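Local coordinates for probable branched-chain amino acid ABC transporter, amino acid binding protein (Thermus thermophilus, PDB 3LKB) that binds valine, probably as one of several branched-chain amino acids it delivers to a membrane ABC transporter for uptake, at residues Gln89-Ile94 with Asp117-Pro122; Arg164-Glu169 with Ser375-Lys380; Arg193-Gly198 with Leu221-Arg226. The protein carries 2 engineered substitutions. One frame throughout, in Å; residues are numbered along the deposited sequence.

Contact 1 (Gln89-Ile94 with Asp117-Pro122)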
# COMPACT_ATOMS: atom_id res chain seq x y z
N GLN A 89 -16.95 15.54 -6.67
CA GLN A 89 -16.86 16.69 -5.82
C GLN A 89 -16.12 17.84 -6.51
O GLN A 89 -16.50 18.97 -6.39
CB GLN A 89 -16.08 16.27 -4.56
CG GLN A 89 -16.65 16.81 -3.35
CD GLN A 89 -15.98 16.35 -2.06
OE1 GLN A 89 -14.85 16.75 -1.72
NE2 GLN A 89 -16.73 15.54 -1.28
N LEU A 90 -15.02 17.54 -7.20
CA LEU A 90 -14.25 18.54 -7.96
C LEU A 90 -14.79 18.96 -9.33
O LEU A 90 -14.22 19.90 -9.91
CB LEU A 90 -12.83 18.01 -8.21
CG LEU A 90 -12.23 17.49 -6.92
CD1 LEU A 90 -10.92 16.95 -7.25
CD2 LEU A 90 -12.09 18.66 -6.00
N LYS A 91 -15.81 18.28 -9.86
CA LYS A 91 -16.35 18.66 -11.20
C LYS A 91 -16.61 20.18 -11.35
O LYS A 91 -16.10 20.81 -12.30
CB LYS A 91 -17.61 17.85 -11.59
CG LYS A 91 -17.38 16.43 -12.14
CD LYS A 91 -18.72 15.73 -12.45
CE LYS A 91 -19.19 16.03 -13.92
NZ LYS A 91 -20.53 15.42 -14.25
N PRO A 92 -17.36 20.80 -10.41
CA PRO A 92 -17.60 22.28 -10.58
C PRO A 92 -16.30 23.09 -10.72
O PRO A 92 -16.23 24.02 -11.52
CB PRO A 92 -18.32 22.67 -9.26
CG PRO A 92 -19.07 21.41 -8.89
CD PRO A 92 -18.10 20.26 -9.25
N LEU A 93 -15.29 22.74 -9.92
CA LEU A 93 -14.03 23.46 -9.93
C LEU A 93 -13.21 23.13 -11.20
O LEU A 93 -12.58 24.01 -11.79
CB LEU A 93 -13.27 23.12 -8.67
CG LEU A 93 -11.97 23.83 -8.35
CD1 LEU A 93 -12.19 25.35 -8.32
CD2 LEU A 93 -11.53 23.30 -6.97
N ILE A 94 -13.24 21.86 -11.61
CA ILE A 94 -12.55 21.48 -12.85
C ILE A 94 -13.07 22.28 -14.06
O ILE A 94 -12.31 22.82 -14.83
CB ILE A 94 -12.65 19.95 -13.13
CG1 ILE A 94 -11.95 19.17 -11.99
CG2 ILE A 94 -12.07 19.62 -14.52
CD1 ILE A 94 -11.92 17.71 -12.12
N ASP A 117 -17.27 19.41 -19.55
CA ASP A 117 -16.53 19.72 -20.77
C ASP A 117 -15.04 19.28 -20.75
O ASP A 117 -14.45 19.02 -21.82
CB ASP A 117 -16.64 21.20 -21.10
CG ASP A 117 -18.07 21.66 -21.40
OD1 ASP A 117 -18.90 20.88 -21.97
OD2 ASP A 117 -18.36 22.85 -21.06
N TYR A 118 -14.47 19.16 -19.55
CA TYR A 118 -13.01 18.90 -19.41
C TYR A 118 -12.58 17.54 -18.83
O TYR A 118 -11.43 17.37 -18.48
CB TYR A 118 -12.36 20.00 -18.58
CG TYR A 118 -12.58 21.32 -19.23
CD1 TYR A 118 -13.61 22.16 -18.79
CD2 TYR A 118 -11.85 21.69 -20.36
CE1 TYR A 118 -13.86 23.35 -19.41
CE2 TYR A 118 -12.08 22.87 -21.02
CZ TYR A 118 -13.09 23.71 -20.52
OH TYR A 118 -13.33 24.92 -21.12
N ILE A 119 -13.50 16.58 -18.76
CA ILE A 119 -13.16 15.30 -18.14
C ILE A 119 -13.13 14.23 -19.19
O ILE A 119 -14.09 14.09 -19.95
CB ILE A 119 -14.21 14.98 -17.10
CG1 ILE A 119 -14.17 16.09 -16.02
CG2 ILE A 119 -14.02 13.53 -16.57
CD1 ILE A 119 -15.29 16.02 -15.02
N PHE A 120 -12.03 13.48 -19.28
CA PHE A 120 -11.92 12.48 -20.33
C PHE A 120 -11.60 11.12 -19.78
O PHE A 120 -10.57 10.95 -19.15
CB PHE A 120 -10.87 12.87 -21.38
CG PHE A 120 -11.20 14.13 -22.10
CD1 PHE A 120 -10.84 15.37 -21.57
CD2 PHE A 120 -11.93 14.09 -23.27
CE1 PHE A 120 -11.21 16.54 -22.22
CE2 PHE A 120 -12.27 15.25 -23.95
CZ PHE A 120 -11.92 16.48 -23.43
N LEU A 121 -12.50 10.17 -20.02
CA LEU A 121 -12.39 8.80 -19.57
C LEU A 121 -11.49 8.04 -20.55
O LEU A 121 -11.75 8.06 -21.75
CB LEU A 121 -13.78 8.18 -19.55
CG LEU A 121 -14.47 8.12 -18.20
CD1 LEU A 121 -14.11 9.28 -17.32
CD2 LEU A 121 -15.96 7.98 -18.30
N PRO A 122 -10.40 7.41 -20.05
CA PRO A 122 -9.52 6.68 -20.95
C PRO A 122 -10.20 5.45 -21.50
O PRO A 122 -9.93 5.10 -22.63
CB PRO A 122 -8.34 6.27 -20.04
CG PRO A 122 -8.35 7.19 -18.96
CD PRO A 122 -9.82 7.49 -18.69

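Contact 2 (Arg164-Glu169 with Ser375-Lys380)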
# COMPACT_ATOMS: atom_id res chain seq x y z
N ARG A 164 -29.82 -1.89 -12.94
CA ARG A 164 -31.20 -2.19 -12.65
C ARG A 164 -31.98 -2.02 -13.94
O ARG A 164 -32.76 -2.92 -14.35
CB ARG A 164 -31.77 -1.30 -11.54
CG ARG A 164 -31.18 -1.57 -10.15
CD ARG A 164 -32.06 -0.90 -9.07
NE ARG A 164 -31.52 -0.88 -7.70
CZ ARG A 164 -31.72 -1.85 -6.80
NH1 ARG A 164 -32.41 -2.93 -7.15
NH2 ARG A 164 -31.22 -1.76 -5.56
N LYS A 165 -31.79 -0.90 -14.61
CA LYS A 165 -32.59 -0.75 -15.78
C LYS A 165 -32.22 -1.71 -16.90
O LYS A 165 -33.11 -2.15 -17.61
CB LYS A 165 -32.81 0.71 -16.21
CG LYS A 165 -31.67 1.46 -16.71
CD LYS A 165 -31.21 2.50 -15.66
CE LYS A 165 -32.28 3.51 -15.31
NZ LYS A 165 -31.82 4.90 -15.65
N ALA A 166 -30.93 -2.09 -17.03
CA ALA A 166 -30.53 -3.12 -17.98
C ALA A 166 -31.12 -4.48 -17.61
O ALA A 166 -31.55 -5.20 -18.49
CB ALA A 166 -28.99 -3.21 -18.11
N ALA A 167 -31.15 -4.81 -16.32
CA ALA A 167 -31.68 -6.09 -15.88
C ALA A 167 -33.14 -6.21 -16.26
O ALA A 167 -33.60 -7.25 -16.73
CB ALA A 167 -31.54 -6.26 -14.41
N ARG A 168 -33.84 -5.11 -16.07
CA ARG A 168 -35.22 -5.04 -16.43
C ARG A 168 -35.34 -5.32 -17.94
O ARG A 168 -36.13 -6.18 -18.36
CB ARG A 168 -35.81 -3.68 -16.02
CG ARG A 168 -36.99 -3.24 -16.87
CD ARG A 168 -37.42 -1.79 -16.57
NE ARG A 168 -38.84 -1.51 -16.88
CZ ARG A 168 -39.39 -1.50 -18.10
NH1 ARG A 168 -38.69 -1.79 -19.21
NH2 ARG A 168 -40.70 -1.21 -18.21
N GLU A 169 -34.53 -4.66 -18.75
CA GLU A 169 -34.68 -4.80 -20.21
C GLU A 169 -34.42 -6.21 -20.71
O GLU A 169 -34.98 -6.62 -21.71
CB GLU A 169 -33.78 -3.81 -20.95
CG GLU A 169 -34.30 -2.38 -20.95
CD GLU A 169 -35.34 -2.15 -22.05
OE1 GLU A 169 -35.30 -2.88 -23.08
OE2 GLU A 169 -36.20 -1.25 -21.89
N SER A 375 -21.46 -1.77 -25.93
CA SER A 375 -22.82 -2.20 -25.56
C SER A 375 -23.90 -1.19 -26.00
O SER A 375 -24.05 -0.14 -25.39
CB SER A 375 -22.95 -2.47 -24.06
OG SER A 375 -24.32 -2.68 -23.73
N ALA A 376 -24.65 -1.51 -27.04
CA ALA A 376 -25.78 -0.65 -27.40
C ALA A 376 -26.83 -0.63 -26.28
O ALA A 376 -27.43 0.43 -26.00
CB ALA A 376 -26.38 -1.10 -28.71
N LEU A 377 -27.06 -1.78 -25.62
CA LEU A 377 -27.94 -1.78 -24.43
C LEU A 377 -27.58 -0.69 -23.37
O LEU A 377 -28.45 0.07 -22.89
CB LEU A 377 -27.96 -3.15 -23.76
CG LEU A 377 -28.91 -3.27 -22.55
CD1 LEU A 377 -30.31 -2.75 -22.88
CD2 LEU A 377 -29.02 -4.72 -22.06
N PHE A 378 -26.31 -0.61 -23.01
CA PHE A 378 -25.83 0.48 -22.16
C PHE A 378 -26.28 1.84 -22.67
O PHE A 378 -26.71 2.70 -21.88
CB PHE A 378 -24.30 0.47 -22.03
CG PHE A 378 -23.74 1.79 -21.58
CD1 PHE A 378 -24.00 2.27 -20.31
CD2 PHE A 378 -22.97 2.55 -22.42
CE1 PHE A 378 -23.50 3.51 -19.89
CE2 PHE A 378 -22.46 3.76 -22.00
CZ PHE A 378 -22.75 4.26 -20.73
N ARG A 379 -26.16 2.07 -23.97
CA ARG A 379 -26.55 3.39 -24.46
C ARG A 379 -28.07 3.59 -24.39
O ARG A 379 -28.50 4.67 -23.98
CB ARG A 379 -25.97 3.69 -25.84
CG ARG A 379 -24.49 3.80 -25.87
CD ARG A 379 -23.97 3.50 -27.25
NE ARG A 379 -22.52 3.72 -27.38
CZ ARG A 379 -21.55 3.03 -26.77
NH1 ARG A 379 -21.82 2.03 -25.95
NH2 ARG A 379 -20.28 3.32 -27.00
N LYS A 380 -28.88 2.57 -24.70
CA LYS A 380 -30.32 2.76 -24.49
C LYS A 380 -30.71 3.08 -23.04
O LYS A 380 -31.38 4.06 -22.80
CB LYS A 380 -31.24 1.68 -25.10
CG LYS A 380 -30.92 0.26 -24.76
CD LYS A 380 -30.16 -0.54 -25.94
CE LYS A 380 -31.09 -1.27 -26.99
NZ LYS A 380 -30.58 -2.57 -27.50

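Contact 3 (Arg193-Gly198 with Leu221-Arg226)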
# COMPACT_ATOMS: atom_id res chain seq x y z
N ARG A 193 -27.38 -16.04 2.45
CA ARG A 193 -28.50 -15.21 2.02
C ARG A 193 -28.79 -15.36 0.53
O ARG A 193 -29.94 -15.59 0.13
CB ARG A 193 -28.24 -13.73 2.36
CG ARG A 193 -29.14 -13.08 3.41
CD ARG A 193 -30.59 -12.93 2.87
NE ARG A 193 -31.32 -14.23 2.85
CZ ARG A 193 -32.61 -14.42 2.52
NH1 ARG A 193 -33.40 -13.41 2.12
NH2 ARG A 193 -33.10 -15.65 2.58
N PHE A 194 -27.74 -15.23 -0.30
CA PHE A 194 -27.84 -15.38 -1.78
C PHE A 194 -28.30 -16.77 -2.19
O PHE A 194 -29.15 -16.91 -3.04
CB PHE A 194 -26.48 -15.10 -2.44
CG PHE A 194 -26.10 -13.64 -2.45
CD1 PHE A 194 -26.91 -12.66 -1.83
CD2 PHE A 194 -24.90 -13.24 -3.03
CE1 PHE A 194 -26.57 -11.32 -1.84
CE2 PHE A 194 -24.52 -11.89 -3.06
CZ PHE A 194 -25.35 -10.91 -2.47
N GLU A 195 -27.73 -17.78 -1.56
CA GLU A 195 -28.09 -19.14 -1.84
C GLU A 195 -29.58 -19.37 -1.50
O GLU A 195 -30.26 -20.01 -2.27
CB GLU A 195 -27.18 -20.11 -1.09
CG GLU A 195 -27.92 -21.40 -0.71
CD GLU A 195 -27.03 -22.61 -0.70
OE1 GLU A 195 -26.59 -23.00 0.42
OE2 GLU A 195 -26.76 -23.17 -1.79
N GLN A 196 -30.10 -18.81 -0.39
CA GLN A 196 -31.52 -19.02 -0.01
C GLN A 196 -32.47 -18.40 -1.03
O GLN A 196 -33.54 -18.98 -1.38
CB GLN A 196 -31.86 -18.45 1.37
CG GLN A 196 -31.14 -19.14 2.48
CD GLN A 196 -31.47 -18.56 3.85
OE1 GLN A 196 -31.15 -17.39 4.14
NE2 GLN A 196 -32.11 -19.38 4.71
N ALA A 197 -32.05 -17.24 -1.53
CA ALA A 197 -32.86 -16.48 -2.46
C ALA A 197 -32.68 -17.01 -3.86
O ALA A 197 -33.23 -16.47 -4.79
CB ALA A 197 -32.47 -15.01 -2.38
N GLY A 198 -31.87 -18.06 -4.02
CA GLY A 198 -31.64 -18.66 -5.35
C GLY A 198 -30.79 -17.84 -6.33
O GLY A 198 -30.90 -18.03 -7.54
N LEU A 221 -17.48 -23.09 0.88
CA LEU A 221 -18.83 -23.57 1.09
C LEU A 221 -19.39 -24.46 -0.03
O LEU A 221 -20.52 -24.98 0.10
CB LEU A 221 -19.79 -22.40 1.32
CG LEU A 221 -19.44 -21.55 2.54
CD1 LEU A 221 -19.97 -20.17 2.34
CD2 LEU A 221 -19.98 -22.20 3.82
N GLY A 222 -18.64 -24.61 -1.12
CA GLY A 222 -19.09 -25.36 -2.30
C GLY A 222 -20.24 -24.80 -3.11
O GLY A 222 -21.01 -25.58 -3.67
N LEU A 223 -20.39 -23.48 -3.22
CA LEU A 223 -21.56 -22.94 -3.92
C LEU A 223 -21.39 -22.94 -5.44
O LEU A 223 -20.27 -22.93 -5.95
CB LEU A 223 -21.88 -21.52 -3.47
CG LEU A 223 -21.96 -21.19 -1.98
CD1 LEU A 223 -22.12 -19.70 -1.83
CD2 LEU A 223 -23.10 -21.91 -1.29
N LYS A 224 -22.52 -22.94 -6.15
CA LYS A 224 -22.51 -22.99 -7.61
C LYS A 224 -22.72 -21.64 -8.33
O LYS A 224 -22.72 -21.59 -9.56
CB LYS A 224 -23.56 -23.99 -8.13
CG LYS A 224 -23.66 -25.32 -7.37
CD LYS A 224 -22.44 -26.25 -7.59
CE LYS A 224 -22.63 -27.60 -6.86
NZ LYS A 224 -24.05 -28.08 -6.96
N MET A 225 -22.92 -20.56 -7.58
CA MET A 225 -23.18 -19.29 -8.22
C MET A 225 -21.94 -18.91 -9.01
O MET A 225 -20.80 -19.18 -8.58
CB MET A 225 -23.45 -18.16 -7.23
CG MET A 225 -24.16 -18.52 -5.93
SD MET A 225 -24.15 -17.09 -4.84
CE MET A 225 -22.43 -17.01 -4.56
N ARG A 226 -22.17 -18.30 -10.15
CA ARG A 226 -21.10 -17.74 -10.95
C ARG A 226 -20.80 -16.28 -10.54
O ARG A 226 -21.72 -15.49 -10.29
CB ARG A 226 -21.51 -17.84 -12.41
CG ARG A 226 -20.71 -16.99 -13.34
CD ARG A 226 -19.40 -17.67 -13.76
NE ARG A 226 -19.70 -18.97 -14.32
CZ ARG A 226 -19.01 -19.56 -15.29
NH1 ARG A 226 -17.93 -18.99 -15.86
NH2 ARG A 226 -19.40 -20.76 -15.69

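Contact 1 (Gln89-Ile94 with Asp117-Pro122)
Lys91 and Ile119 lie nearly perpendicular, the aliphatic part of the lysine lying over the end of the isoleucine: Ile119 CD1 is 3.6 Å from Lys91 CG and 4.1 Å from Lys91 CE. The lysine runs straight as far as CD and then bends at chi3 (89°), which brings CE back over the same methyl. Its ammonium end is gripped by the carbonyl oxygens of Glu109, Asp112 and Pro114, so a buried charge is met by three backbone acceptors while the methylenes stay in apolar company. One helical turn on, Ile94 and Tyr118 run antiparallel alongside each other. The branch methyl of the isoleucine does the touching, with Ile94 CG2 4.1 Å from Tyr118 CB and 4.4 Å from Ile119 CG1. Asp117 CB sits 3.8 Å above one face of the tyrosine ring, toward its rim; Tyr317 meets the same ring with the planes at about 60°, and the hydroxyl is bonded to Arg98. No hydrogen bond joins the two segments. The 117-122 chain, leading into strand 121-123, lies against the C-terminal half of helix 84-97, and the backbones of Tyr118 and Phe120 pair with Thr101 of strand 101-103. That helix, kinked at Pro92, is the connection of a right-handed beta-alpha-beta crossover between parallel strands 79-81 and 101-103, the building unit of a periplasmic binding protein lobe.

Contact 2 (Arg164-Glu169 with Ser375-Lys380)
Leu377 carries this contact alone on its side, reaching across with both methyls to two residues of helix 160-170. Its CD2 lies 4.2 Å from Ala166 CB and its CD1 4.1 Å from Glu169 CB, so the forked end meets two positions spaced three residues apart on the facing helix. With CG anti to the backbone N (chi1 -177°), the leucine reaches toward helix 160-170. The small Ala166 lets the backbones come near, the CA atoms of Ala166 and Leu377 being 7.1 Å apart. Glu169 contributes its CB; its chain bends at chi2, and the carboxylate has a long salt bridge to the adjacent arginine, Glu169 OE2 to Arg168 NH1 at 3.7 Å.

Behind the leucine, the start of helix 376-383 is fixed by its N-cap. Ser375 OG accepts from Phe378 N at 3.0 Å, an almost straight bond (174°), and is also bonded to Glu135. Arg379 folds back over this first turn: its NH1 gives a bond to Ser375 O at 3.2 Å, approaching from above the carbonyl plane, while the same NH1 lies at the edge of the Phe378 ring. Glu128 binds two points of this turn, by a salt bridge to Arg379 and a hydrogen bond from Ser375 N. The CB of Phe378 is directed away from helix 160-170, and its side chain packs on Ser127 and Glu128. The C-terminal helix is thus lodged beside helices 126-140 and 160-170: Ala166 and Ser375 both touch Val131, and Ala167, on the other side of its helix, packs on Ile174 of strand 173-179.

Contact 3 (Arg193-Gly198 with Leu221-Arg226)
The ring of Phe194 has the sulfur of Met225 at its edge, near the ring plane, and the closest approach is beside the ring's root, Met225 SD lying 3.9 Å from Phe194 CB. These residues belong to the alternating helices and strands of an alpha/beta lobe with a largely parallel sheet, where helix 188-196 and helix 208-220 each end in a Schellman motif, at Gly198 and Gly222. A second flat group, the carboxylate of Glu195, is met broadside by a methyl: Leu223 CD2 is 3.9 Å from Glu195 OE2 and 4.0 Å from both Glu195 CD and OE1, the two side chains lying at a slant to each other. The third, the Arg193 guanidinium, has the amide carbon of Gln196 in plane at its edge; Arg193 NH2 bonds Gln196 OE1 at 3.0 Å, with the donor well above the amide's carbonyl plane. An extended chi2 (172°) carries the methionine SD out toward Phe194. Outside the two segments, Phe194 is buried against strands 145-150, 173-179 and 201-205 of the central sheet, while Met225 and Leu223 both also touch Leu191 of helix 188-196. Glu195 lies at the exposed side. At the end of the first helix, Gly198, at positive phi (72°), turns its N back to Glu195 O, 3.1 Å away.

Overall arrangement
The three contacts are spread over two lobes of a periplasmic binding protein with valine bound between them. Contact 1 lies in the lobe of strands 79-81 and 101-103; contacts 2 and 3 lie in the one built on the seven-stranded sheet, where both rest on strand 173-179. Centres of contacts 1 and 2 are about 25 Å apart, as are those of contacts 2 and 3, while contacts 1 and 3 are about 40 Å apart, on opposite sides of the chain's centre. Along the chain contact 1 closes first; contact 3 falls between the two segments of contact 2, which places the C-terminal helix 376-383 against helix 160-170 of the seven-stranded lobe.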